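Local coordinates for protein aldehyde dehydrogenase (Anabaena variabilis, PDB 4H7N) that probably oxidises aldehydes to carboxylic acids with NAD+ as the hydride acceptor, at residues Asn198-Val203 with Ala219-Arg224; Pro149-Gly154 with Arg183-Phe188; Gln32-Ala37 with Ala156-Pro161; Ser162-Arg167 with Pro307-Lys312. All coordinates share one frame; numbering follows the deposited sequence.

Overall arrangement
All four contacts belong to, or border on, what is, by the family fold, probably the Rossmann-type coenzyme domain, and all lie away from Glu232, the predicted active-site residue. Contacts 2 and 3, with centres about 9 Å apart, share one sheet: strands 186-188 and 156-161 run side by side, Val185 O lying 2.8 Å from Val157 N in a probable hydrogen bond. Contact 1, its centre about 14 Å from that of contact 3, meets it where Leu199 CD1 packs 3.7 Å from Val158 CG1. Contact 4 is the outlier, about 23 Å from contact 3 between centres, yet its segment 162-167 directly continues strand 156-161 and packs against residues 307-312.

Contact 1 of 4, residues Asn198-Val203 with Ala219-Arg224; sequences NLINYV and AETAAR
Ile200 overlaps Thr221 through a single pair of methyls, its CG2 lying 3.5 Å from Thr221 CG2. In both residues this methyl stands anti to the backbone N, which swings it out from its own segment into the space between the two; the side chains then cross at about a right angle. The same Ile200 CG2 also comes within 4.3 Å of Ala222 N, the backbone of the very next residue. The hydroxyl of Thr221 takes no part: OG1, beside its own backbone N (chi1 -56°), is hydrogen-bonded to Glu217 O one turn back, and the threonine offers the isoleucine its apolar branch.

Helices 193-200 and 212-225 are joined through strand 205-209, and Val206 of that strand touches both Ile200 and Ala222, as befits consecutive helices of a Rossmann-type domain on one face of its sheet. On the far side of helix 212-225, Ala223 packs against Ala223 of the second subunit, which places this helix at the dimer interface. With two methyls meeting and the one nearby hydroxyl satisfied within its own helix, the contact is held by dispersion and burial, without directional bonds.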
loop_
_atom_site.group_PDB
_atom_site.type_symbol
_atom_site.label_atom_id
_atom_site.label_comp_id
_atom_site.label_asym_id
_atom_site.label_seq_id
_atom_site.Cartn_x
_atom_site.Cartn_y
_atom_site.Cartn_z
ATOM N N ASN A 198 -0.241 -10.206 19.122
ATOM C CA ASN A 198 -1.135 -9.368 19.930
ATOM C C ASN A 198 -1.130 -7.867 19.551
ATOM O O ASN A 198 -2.169 -7.238 19.447
ATOM C CB ASN A 198 -0.853 -9.509 21.423
ATOM C CG ASN A 198 -1.272 -10.866 21.972
ATOM O OD1 ASN A 198 -2.135 -11.547 21.402
ATOM N ND2 ASN A 198 -0.645 -11.280 23.077
ATOM N N LEU A 199 0.061 -7.311 19.343
ATOM C CA LEU A 199 0.213 -5.920 18.953
ATOM C C LEU A 199 -0.513 -5.556 17.716
ATOM O O LEU A 199 -1.020 -4.450 17.623
ATOM C CB LEU A 199 1.712 -5.623 18.754
ATOM C CG LEU A 199 2.117 -4.201 18.439
ATOM C CD1 LEU A 199 1.705 -3.320 19.612
ATOM C CD2 LEU A 199 3.621 -4.198 18.204
ATOM N N ILE A 200 -0.556 -6.456 16.738
ATOM C CA ILE A 200 -1.273 -6.170 15.493
ATOM C C ILE A 200 -2.751 -5.865 15.752
ATOM O O ILE A 200 -3.377 -5.059 14.999
ATOM C CB ILE A 200 -1.104 -7.330 14.493
ATOM C CG1 ILE A 200 0.360 -7.435 14.062
ATOM C CG2 ILE A 200 -2.029 -7.181 13.306
ATOM C CD1 ILE A 200 0.704 -8.745 13.370
ATOM N N ASN A 201 -3.324 -6.460 16.798
ATOM C CA ASN A 201 -4.693 -6.091 17.187
ATOM C C ASN A 201 -4.923 -4.690 17.687
ATOM O O ASN A 201 -6.067 -4.305 17.724
ATOM C CB ASN A 201 -5.309 -7.036 18.169
ATOM C CG ASN A 201 -5.381 -8.431 17.632
ATOM O OD1 ASN A 201 -5.584 -8.645 16.442
ATOM N ND2 ASN A 201 -5.104 -9.389 18.494
ATOM N N TYR A 202 -3.879 -3.928 18.025
ATOM C CA TYR A 202 -4.056 -2.626 18.680
ATOM C C TYR A 202 -3.626 -1.385 17.866
ATOM O O TYR A 202 -3.928 -0.253 18.264
ATOM C CB TYR A 202 -3.323 -2.609 20.033
ATOM C CG TYR A 202 -3.757 -3.758 20.911
ATOM C CD1 TYR A 202 -5.105 -3.917 21.277
ATOM C CD2 TYR A 202 -2.865 -4.737 21.290
ATOM C CE1 TYR A 202 -5.525 -5.018 22.034
ATOM C CE2 TYR A 202 -3.261 -5.831 22.059
ATOM C CZ TYR A 202 -4.591 -5.977 22.417
ATOM O OH TYR A 202 -4.968 -7.067 23.178
ATOM N N VAL A 203 -2.941 -1.602 16.752
ATOM C CA VAL A 203 -2.326 -0.532 15.993
ATOM C C VAL A 203 -3.127 -0.216 14.727
ATOM O O VAL A 203 -4.056 -0.946 14.366
ATOM C CB VAL A 203 -0.866 -0.866 15.684
ATOM C CG1 VAL A 203 -0.077 -1.083 17.000
ATOM C CG2 VAL A 203 -0.687 -2.051 14.791
ATOM N N ALA A 219 0.532 -10.511 7.076
ATOM C CA ALA A 219 -0.304 -9.986 5.964
ATOM C C ALA A 219 -1.744 -10.333 6.189
ATOM O O ALA A 219 -2.671 -9.503 6.032
ATOM C CB ALA A 219 0.149 -10.578 4.617
ATOM N N GLU A 220 -1.965 -11.598 6.493
ATOM C CA GLU A 220 -3.342 -12.081 6.640
ATOM C C GLU A 220 -4.002 -11.497 7.877
ATOM O O GLU A 220 -5.099 -11.074 7.793
ATOM C CB GLU A 220 -3.395 -13.628 6.650
ATOM C CG GLU A 220 -2.989 -14.253 5.306
ATOM C CD GLU A 220 -2.746 -15.768 5.358
ATOM O OE1 GLU A 220 -3.446 -16.443 6.142
ATOM O OE2 GLU A 220 -1.871 -16.278 4.591
ATOM N N THR A 221 -3.295 -11.398 9.001
ATOM C CA THR A 221 -3.820 -10.737 10.210
ATOM C C THR A 221 -4.116 -9.269 9.997
ATOM O O THR A 221 -5.184 -8.759 10.358
ATOM C CB THR A 221 -2.850 -10.908 11.387
ATOM O OG1 THR A 221 -2.629 -12.291 11.584
ATOM C CG2 THR A 221 -3.437 -10.363 12.664
ATOM N N ALA A 222 -3.184 -8.560 9.388
ATOM C CA ALA A 222 -3.438 -7.152 9.073
ATOM C C ALA A 222 -4.687 -6.957 8.191
ATOM O O ALA A 222 -5.471 -6.003 8.358
ATOM C CB ALA A 222 -2.218 -6.585 8.380
ATOM N N ALA A 223 -4.848 -7.832 7.211
ATOM C CA ALA A 223 -6.003 -7.712 6.341
ATOM C C ALA A 223 -7.307 -7.917 7.131
ATOM O O ALA A 223 -8.260 -7.201 6.896
ATOM C CB ALA A 223 -5.934 -8.696 5.164
ATOM N N ARG A 224 -7.353 -8.897 8.027
ATOM C CA ARG A 224 -8.543 -9.147 8.826
ATOM C C ARG A 224 -8.838 -8.002 9.762
ATOM O O ARG A 224 -9.987 -7.711 10.022
ATOM C CB ARG A 224 -8.377 -10.385 9.692
ATOM C CG ARG A 224 -8.538 -11.680 8.946
ATOM C CD ARG A 224 -8.712 -12.860 9.924
ATOM N NE ARG A 224 -7.416 -13.238 10.461
ATOM C CZ ARG A 224 -6.534 -13.988 9.798
ATOM N NH1 ARG A 224 -6.830 -14.449 8.575
ATOM N NH2 ARG A 224 -5.365 -14.296 10.358
#

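Contact 2 of 4, residues Pro149-Gly154 with Arg183-Phe188; sequences PALLAG and RDVLIF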
loop_
_atom_site.group_PDB
_atom_site.type_symbol
_atom_site.label_atom_id
_atom_site.label_comp_id
_atom_site.label_asym_id
_atom_site.label_seq_id
_atom_site.Cartn_x
_atom_site.Cartn_y
_atom_site.Cartn_z
ATOM N N PRO A 149 11.108 7.484 10.564
ATOM C CA PRO A 149 10.227 8.307 9.723
ATOM C C PRO A 149 8.789 8.333 10.217
ATOM O O PRO A 149 8.125 9.365 10.149
ATOM C CB PRO A 149 10.348 7.655 8.321
ATOM C CG PRO A 149 11.010 6.309 8.516
ATOM C CD PRO A 149 11.792 6.435 9.799
ATOM N N ALA A 150 8.298 7.236 10.772
ATOM C CA ALA A 150 6.954 7.272 11.316
ATOM C C ALA A 150 6.822 8.313 12.442
ATOM O O ALA A 150 5.827 9.039 12.494
ATOM C CB ALA A 150 6.566 5.912 11.822
ATOM N N LEU A 151 7.829 8.403 13.336
ATOM C CA LEU A 151 7.766 9.389 14.383
ATOM C C LEU A 151 7.749 10.801 13.816
ATOM O O LEU A 151 6.994 11.625 14.293
ATOM C CB LEU A 151 8.941 9.279 15.372
ATOM C CG LEU A 151 8.823 8.057 16.296
ATOM C CD1 LEU A 151 10.162 7.803 16.968
ATOM C CD2 LEU A 151 7.789 8.260 17.371
ATOM N N LEU A 152 8.572 11.071 12.822
ATOM C CA LEU A 152 8.644 12.400 12.254
ATOM C C LEU A 152 7.371 12.783 11.527
ATOM O O LEU A 152 7.032 13.968 11.419
ATOM C CB LEU A 152 9.873 12.515 11.350
ATOM C CG LEU A 152 11.174 12.593 12.180
ATOM C CD1 LEU A 152 12.436 12.305 11.374
ATOM C CD2 LEU A 152 11.324 13.944 12.863
ATOM N N ALA A 153 6.676 11.786 11.016
ATOM C CA ALA A 153 5.392 11.981 10.370
ATOM C C ALA A 153 4.339 12.444 11.365
ATOM O O ALA A 153 3.305 12.973 10.955
ATOM C CB ALA A 153 4.900 10.700 9.708
ATOM N N GLY A 154 4.597 12.252 12.652
ATOM C CA GLY A 154 3.620 12.555 13.663
ATOM C C GLY A 154 2.892 11.354 14.257
ATOM O O GLY A 154 1.982 11.537 15.011
ATOM N N ARG A 183 8.792 10.451 25.058
ATOM C CA ARG A 183 8.860 9.260 25.867
ATOM C C ARG A 183 7.493 8.631 26.051
ATOM O O ARG A 183 7.412 7.483 26.395
ATOM C CB ARG A 183 9.478 9.557 27.260
ATOM C CG ARG A 183 8.712 10.581 28.090
ATOM C CD ARG A 183 9.153 10.614 29.558
ATOM N NE ARG A 183 9.025 9.282 30.168
ATOM C CZ ARG A 183 9.350 8.980 31.417
ATOM N NH1 ARG A 183 9.821 9.914 32.250
ATOM N NH2 ARG A 183 9.196 7.730 31.833
ATOM N N ASP A 184 6.419 9.350 25.802
ATOM C CA ASP A 184 5.115 8.696 25.793
ATOM C C ASP A 184 4.577 8.345 24.396
ATOM O O ASP A 184 3.517 7.736 24.297
ATOM C CB ASP A 184 4.124 9.531 26.548
ATOM C CG ASP A 184 4.503 9.661 28.020
ATOM O OD1 ASP A 184 4.802 8.645 28.685
ATOM O OD2 ASP A 184 4.517 10.793 28.486
ATOM N N VAL A 185 5.328 8.632 23.345
ATOM C CA VAL A 185 4.929 8.215 21.993
ATOM C C VAL A 185 5.810 7.200 21.293
ATOM O O VAL A 185 5.414 6.695 20.231
ATOM C CB VAL A 185 4.691 9.400 21.009
ATOM C CG1 VAL A 185 3.545 10.268 21.507
ATOM C CG2 VAL A 185 5.948 10.200 20.752
ATOM N N LEU A 186 6.997 6.931 21.841
ATOM C CA LEU A 186 7.839 5.856 21.390
ATOM C C LEU A 186 7.851 4.880 22.534
ATOM O O LEU A 186 8.373 5.188 23.625
ATOM C CB LEU A 186 9.246 6.351 21.134
ATOM C CG LEU A 186 10.244 5.264 20.826
ATOM C CD1 LEU A 186 9.804 4.355 19.703
ATOM C CD2 LEU A 186 11.584 5.886 20.475
ATOM N N ILE A 187 7.209 3.743 22.318
ATOM C CA ILE A 187 7.023 2.750 23.338
ATOM C C ILE A 187 7.738 1.474 22.910
ATOM O O ILE A 187 7.482 0.953 21.804
ATOM C CB ILE A 187 5.517 2.412 23.464
ATOM C CG1 ILE A 187 4.694 3.663 23.725
ATOM C CG2 ILE A 187 5.297 1.440 24.599
ATOM C CD1 ILE A 187 5.114 4.455 24.941
ATOM N N PHE A 188 8.625 0.960 23.749
ATOM C CA PHE A 188 9.290 -0.316 23.469
ATOM C C PHE A 188 8.606 -1.433 24.281
ATOM O O PHE A 188 8.375 -1.242 25.472
ATOM C CB PHE A 188 10.732 -0.279 23.919
ATOM C CG PHE A 188 11.581 0.586 23.068
ATOM C CD1 PHE A 188 12.063 0.115 21.877
ATOM C CD2 PHE A 188 11.873 1.870 23.448
ATOM C CE1 PHE A 188 12.852 0.904 21.081
ATOM C CE2 PHE A 188 12.673 2.684 22.651
ATOM C CZ PHE A 188 13.147 2.187 21.469
#
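Leu151 carries this contact, spreading its two methyls over two successive residues where the chain enters strand 186-188. One branch, CD1, meets Leu186 CD2 at 4.2 Å. The other turns toward Val185, where CD2 comes within 4.0 Å of the backbone atom Val185 O and 4.3 Å from Val185 CG2. The first torsion of the leucine, with CG beside the backbone N and anti to the carbonyl carbon (chi1 -73°), carries the branch point off the helix toward the strand, and the second (chi2 165°) sets how CD1 and CD2 are spread. Every atom pair is at ordinary van der Waals separation, and all three residues are buried.

Behind the leucine, the last turn of helix 147-153 closes in a Schellman motif. One of the motif's bonds runs from the N-H of Gly154, a residue at a positive phi of 103°, to Leu151 O, with 3.0 Å between Gly154 N and that oxygen. Leu151 O takes a further, weak bond from Trp44 NE1, and Trp44 also touches Val185, so helix 27-46 flanks the same corner.

Farther out, Leu151 and Ala150 rest on Val157 of the adjoining strand 156-161, whereas Leu186 is backed by Leu176 of helix 169-176. Helices 147-153 and 169-176 thus pack on one face of the parallel part of the sheet, and Ile187, on the other face, meets Ala37 of helix 27-46.

Contact 3 of 4, residues Gln32-Ala37 with Ala156-Pro161; sequences QQCNRA and AVVVKP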
loop_
_atom_site.group_PDB
_atom_site.type_symbol
_atom_site.label_atom_id
_atom_site.label_comp_id
_atom_site.label_asym_id
_atom_site.label_seq_id
_atom_site.Cartn_x
_atom_site.Cartn_y
_atom_site.Cartn_z
ATOM N N GLN A 32 -3.395 -1.505 27.137
ATOM C CA GLN A 32 -3.232 -0.341 27.986
ATOM C C GLN A 32 -2.104 0.539 27.529
ATOM O O GLN A 32 -2.287 1.729 27.410
ATOM C CB GLN A 32 -3.009 -0.829 29.420
ATOM C CG GLN A 32 -2.900 0.189 30.540
ATOM C CD GLN A 32 -2.708 -0.530 31.882
ATOM O OE1 GLN A 32 -3.538 -1.374 32.258
ATOM N NE2 GLN A 32 -1.595 -0.243 32.579
ATOM N N GLN A 33 -0.933 -0.023 27.224
ATOM C CA GLN A 33 0.203 0.800 26.762
ATOM C C GLN A 33 -0.045 1.425 25.387
ATOM O O GLN A 33 0.394 2.539 25.136
ATOM C CB GLN A 33 1.482 -0.008 26.699
ATOM C CG GLN A 33 1.904 -0.602 28.028
ATOM C CD GLN A 33 3.164 -1.403 27.859
ATOM O OE1 GLN A 33 3.142 -2.641 27.868
ATOM N NE2 GLN A 33 4.272 -0.705 27.656
ATOM N N CYS A 34 -0.736 0.715 24.498
ATOM C CA CYS A 34 -1.095 1.290 23.213
ATOM C C CYS A 34 -2.036 2.507 23.382
ATOM O O CYS A 34 -1.881 3.544 22.705
ATOM C CB CYS A 34 -1.703 0.225 22.306
ATOM S SG CYS A 34 -0.456 -0.998 21.816
ATOM N N ASN A 35 -2.975 2.392 24.314
ATOM C CA ASN A 35 -3.912 3.462 24.600
ATOM C C ASN A 35 -3.255 4.691 25.217
ATOM O O ASN A 35 -3.641 5.820 24.886
ATOM C CB ASN A 35 -5.106 2.972 25.428
ATOM C CG ASN A 35 -6.170 2.294 24.551
ATOM O OD1 ASN A 35 -6.452 2.725 23.419
ATOM N ND2 ASN A 35 -6.745 1.230 25.054
ATOM N N ARG A 36 -2.240 4.481 26.044
ATOM C CA ARG A 36 -1.407 5.570 26.544
ATOM C C ARG A 36 -0.660 6.271 25.417
ATOM O O ARG A 36 -0.578 7.500 25.376
ATOM C CB ARG A 36 -0.415 5.036 27.615
ATOM N N ALA A 37 -0.107 5.519 24.465
ATOM C CA ALA A 37 0.597 6.167 23.363
ATOM C C ALA A 37 -0.390 6.997 22.507
ATOM O O ALA A 37 -0.091 8.107 22.074
ATOM C CB ALA A 37 1.337 5.146 22.509
ATOM N N ALA A 156 2.690 7.997 16.789
ATOM C CA ALA A 156 3.284 7.223 17.866
ATOM C C ALA A 156 3.619 5.814 17.366
ATOM O O ALA A 156 3.011 5.295 16.387
ATOM C CB ALA A 156 2.343 7.155 19.058
ATOM N N VAL A 157 4.658 5.219 17.963
ATOM C CA VAL A 157 5.171 3.975 17.457
ATOM C C VAL A 157 5.418 3.027 18.629
ATOM O O VAL A 157 6.063 3.429 19.628
ATOM C CB VAL A 157 6.492 4.174 16.700
ATOM C CG1 VAL A 157 6.959 2.854 16.117
ATOM C CG2 VAL A 157 6.381 5.240 15.619
ATOM N N VAL A 158 4.878 1.813 18.530
ATOM C CA VAL A 158 5.213 0.705 19.461
ATOM C C VAL A 158 6.166 -0.265 18.777
ATOM O O VAL A 158 5.857 -0.814 17.734
ATOM C CB VAL A 158 3.965 -0.072 19.916
ATOM C CG1 VAL A 158 4.347 -1.112 20.945
ATOM C CG2 VAL A 158 3.007 0.855 20.591
ATOM N N VAL A 159 7.346 -0.431 19.328
ATOM C CA VAL A 159 8.356 -1.236 18.749
ATOM C C VAL A 159 8.553 -2.507 19.574
ATOM O O VAL A 159 8.800 -2.423 20.772
ATOM C CB VAL A 159 9.726 -0.466 18.722
ATOM C CG1 VAL A 159 10.855 -1.319 18.124
ATOM C CG2 VAL A 159 9.573 0.825 17.978
ATOM N N LYS A 160 8.472 -3.649 18.907
ATOM C CA LYS A 160 8.663 -4.979 19.495
ATOM C C LYS A 160 9.817 -5.681 18.791
ATOM O O LYS A 160 9.639 -6.351 17.767
ATOM C CB LYS A 160 7.377 -5.881 19.430
ATOM C CG LYS A 160 7.578 -7.033 20.415
ATOM C CD LYS A 160 7.067 -8.396 20.029
ATOM C CE LYS A 160 7.675 -8.949 18.762
ATOM N NZ LYS A 160 8.847 -9.709 19.099
ATOM N N PRO A 161 11.016 -5.503 19.307
ATOM C CA PRO A 161 12.156 -6.242 18.747
ATOM C C PRO A 161 12.092 -7.733 19.075
ATOM O O PRO A 161 11.299 -8.133 19.889
ATOM C CB PRO A 161 13.386 -5.573 19.383
ATOM C CG PRO A 161 12.869 -4.431 20.193
ATOM C CD PRO A 161 11.409 -4.699 20.476
#
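Ala156, which opens the strand, meets Ala37 methyl to methyl, CB to CB at 4.1 Å, and the same Ala156 CB lies 4.0 Å from Ala37 O. With such small side chains the backbones come close here, the two CA atoms 6.2 Å apart. Val157 turns away from helix 27-46 and serves the other face of the sheet, where Thr147 of helix 147-153 lies against it. Val158 points back to helix 27-46: its CG2 touches Cys34 SG at 4.1 Å. That branch stands beside the backbone N while CG1 is anti to it (chi1 -175°), and the sulfur of Cys34 also sits beside its own N, bringing it toward the valine. Leu129 of the adjoining strand 118-134 touches both Cys34 and Val158.

This is a helix lying on the parallel part of the Rossmann-type sheet, in which strand 156-161 runs between strands 118-134 and 186-188; the N-terminal helix 27-46 covers one face, and the preceding helix 147-153 packs on the opposite one.

Val159 again faces the second side, near Leu186 and Phe188. Lys160, past the end of the helix contact, bends so that NZ reaches forward to the carbonyl O of the next residue, Pro161, at 3.0 Å, from well above the carbonyl plane (54° out of it). The same NZ is hydrogen-bonded to Gly191 O, tying the strand's C-terminal end to the glycine-rich loop before helix 193-200.

Contact 4 of 4, residues Ser162-Arg167 with Pro307-Lys312; sequences SEIAPR and PIIAEK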
loop_
_atom_site.group_PDB
_atom_site.type_symbol
_atom_site.label_atom_id
_atom_site.label_comp_id
_atom_site.label_asym_id
_atom_site.label_seq_id
_atom_site.Cartn_x
_atom_site.Cartn_y
_atom_site.Cartn_z
ATOM N N SER A 162 12.870 -8.534 18.371
ATOM C CA SER A 162 12.914 -9.986 18.556
ATOM C C SER A 162 13.429 -10.264 19.927
ATOM O O SER A 162 14.374 -9.632 20.385
ATOM C CB SER A 162 13.900 -10.639 17.563
ATOM O OG SER A 162 14.142 -12.031 17.847
ATOM N N GLU A 163 12.795 -11.238 20.552
ATOM C CA GLU A 163 13.210 -11.798 21.800
ATOM C C GLU A 163 14.594 -12.423 21.746
ATOM O O GLU A 163 15.224 -12.609 22.792
ATOM C CB GLU A 163 12.179 -12.845 22.261
ATOM C CG GLU A 163 12.199 -14.176 21.528
ATOM C CD GLU A 163 11.490 -14.222 20.177
ATOM O OE1 GLU A 163 11.029 -13.205 19.587
ATOM O OE2 GLU A 163 11.458 -15.336 19.648
ATOM N N ILE A 164 15.067 -12.743 20.547
ATOM C CA ILE A 164 16.441 -13.276 20.374
ATOM C C ILE A 164 17.536 -12.221 20.619
ATOM O O ILE A 164 18.646 -12.573 20.971
ATOM C CB ILE A 164 16.609 -13.909 18.964
ATOM C CG1 ILE A 164 15.567 -15.019 18.711
ATOM C CG2 ILE A 164 18.000 -14.420 18.783
ATOM C CD1 ILE A 164 15.602 -16.191 19.665
ATOM N N ALA A 165 17.218 -10.930 20.462
ATOM C CA ALA A 165 18.232 -9.862 20.610
ATOM C C ALA A 165 17.608 -8.550 21.110
ATOM O O ALA A 165 17.417 -7.608 20.337
ATOM C CB ALA A 165 18.893 -9.632 19.277
ATOM N N PRO A 166 17.216 -8.498 22.385
ATOM C CA PRO A 166 16.418 -7.405 22.914
ATOM C C PRO A 166 17.203 -6.432 23.785
ATOM O O PRO A 166 16.659 -5.423 24.220
ATOM C CB PRO A 166 15.387 -8.149 23.767
ATOM C CG PRO A 166 16.237 -9.230 24.366
ATOM C CD PRO A 166 17.243 -9.640 23.306
ATOM N N ARG A 167 18.455 -6.723 24.073
ATOM C CA ARG A 167 19.165 -5.968 25.137
ATOM C C ARG A 167 19.488 -4.515 24.776
ATOM O O ARG A 167 19.577 -3.665 25.657
ATOM C CB ARG A 167 20.460 -6.650 25.526
ATOM C CG ARG A 167 20.341 -8.118 25.865
ATOM C CD ARG A 167 21.744 -8.637 26.073
ATOM N NE ARG A 167 21.800 -10.070 26.256
ATOM C CZ ARG A 167 21.580 -10.988 25.306
ATOM N NH1 ARG A 167 21.198 -10.663 24.084
ATOM N NH2 ARG A 167 21.762 -12.263 25.585
ATOM N N PRO A 307 29.382 -14.800 15.701
ATOM C CA PRO A 307 28.673 -16.039 15.793
ATOM C C PRO A 307 27.337 -16.001 15.089
ATOM O O PRO A 307 26.784 -14.917 14.837
ATOM C CB PRO A 307 28.454 -16.198 17.293
ATOM C CG PRO A 307 28.368 -14.814 17.813
ATOM C CD PRO A 307 29.312 -14.030 16.960
ATOM N N ILE A 308 26.782 -17.181 14.864
ATOM C CA ILE A 308 25.401 -17.284 14.450
ATOM C C ILE A 308 24.569 -16.966 15.664
ATOM O O ILE A 308 24.658 -17.659 16.658
ATOM C CB ILE A 308 25.109 -18.685 13.971
ATOM C CG1 ILE A 308 26.038 -18.995 12.792
ATOM C CG2 ILE A 308 23.647 -18.835 13.595
ATOM C CD1 ILE A 308 26.230 -20.473 12.607
ATOM N N ILE A 309 23.752 -15.916 15.566
ATOM C CA ILE A 309 23.105 -15.314 16.717
ATOM C C ILE A 309 21.995 -16.193 17.273
ATOM O O ILE A 309 21.873 -16.373 18.466
ATOM C CB ILE A 309 22.563 -13.933 16.318
ATOM C CG1 ILE A 309 23.717 -12.968 16.114
ATOM C CG2 ILE A 309 21.623 -13.389 17.369
ATOM C CD1 ILE A 309 23.272 -11.692 15.456
ATOM N N ALA A 310 21.187 -16.758 16.394
ATOM C CA ALA A 310 20.052 -17.567 16.845
ATOM C C ALA A 310 20.361 -19.040 16.698
ATOM O O ALA A 310 20.815 -19.465 15.639
ATOM C CB ALA A 310 18.806 -17.181 16.055
ATOM N N GLU A 311 20.101 -19.845 17.729
ATOM C CA GLU A 311 20.338 -21.297 17.603
ATOM C C GLU A 311 19.577 -21.955 16.469
ATOM O O GLU A 311 20.102 -22.869 15.822
ATOM C CB GLU A 311 19.930 -22.086 18.854
ATOM C CG GLU A 311 20.953 -22.077 19.927
ATOM C CD GLU A 311 20.893 -23.331 20.792
ATOM O OE1 GLU A 311 19.894 -23.503 21.467
ATOM O OE2 GLU A 311 21.850 -24.122 20.760
ATOM N N LYS A 312 18.327 -21.559 16.270
ATOM C CA LYS A 312 17.533 -22.174 15.209
ATOM C C LYS A 312 18.198 -21.886 13.843
ATOM O O LYS A 312 18.257 -22.740 12.966
ATOM C CB LYS A 312 16.111 -21.671 15.323
ATOM C CG LYS A 312 15.190 -21.972 14.173
ATOM C CD LYS A 312 14.119 -20.879 14.120
ATOM C CE LYS A 312 13.515 -20.645 12.735
ATOM N NZ LYS A 312 12.259 -21.437 12.649
#
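Ile164 reaches across to residues 307-312 with one methyl. Its CB stays about 4.9 Å from Ala310 CB, and the first real touch comes at CG2, which fits against two groups at once: Ala310 CB and Ile309 CG2, each at 4.0 Å. With CG2 anti to the backbone N, this methyl is the branch turned to residues 307-312; CG1, on the other branch, is carried to the side beside the N (chi1 -57°). At the tip, Ile164 CD1 ends 4.9 Å from Ala310 CB and adds little. Ile309 answers with its own CG2, likewise anti to its N, and the two isoleucines lie at a slant to each other.

The loop that presents Ile164 links strand 156-161 to helix 169-176 of the coenzyme-binding-type domain, and it meets here the run of chain leading into helix 311-326, which by family resemblance probably belongs to the catalytic domain. The loop begins with a type I beta turn from Ser162 to Ala165, closed by Ala165 N bonding to Ser162 O at 3.1 Å. An ST turn reinforces it, as Ser162 OG accepts from Ile164 N at 2.9 Å. Across the contact, Ala310 holds the N-cap position of helix 311-326, so the methyl of Ile164 packs just ahead of that helix.

Trp136 touches Ile164, Ile309 and Ala310 alike. Farther along the loop, Arg167 forms salt bridges with Asp19 and Asp77, which fasten the chain beyond the turn to strand 18-22 and helix 67-78.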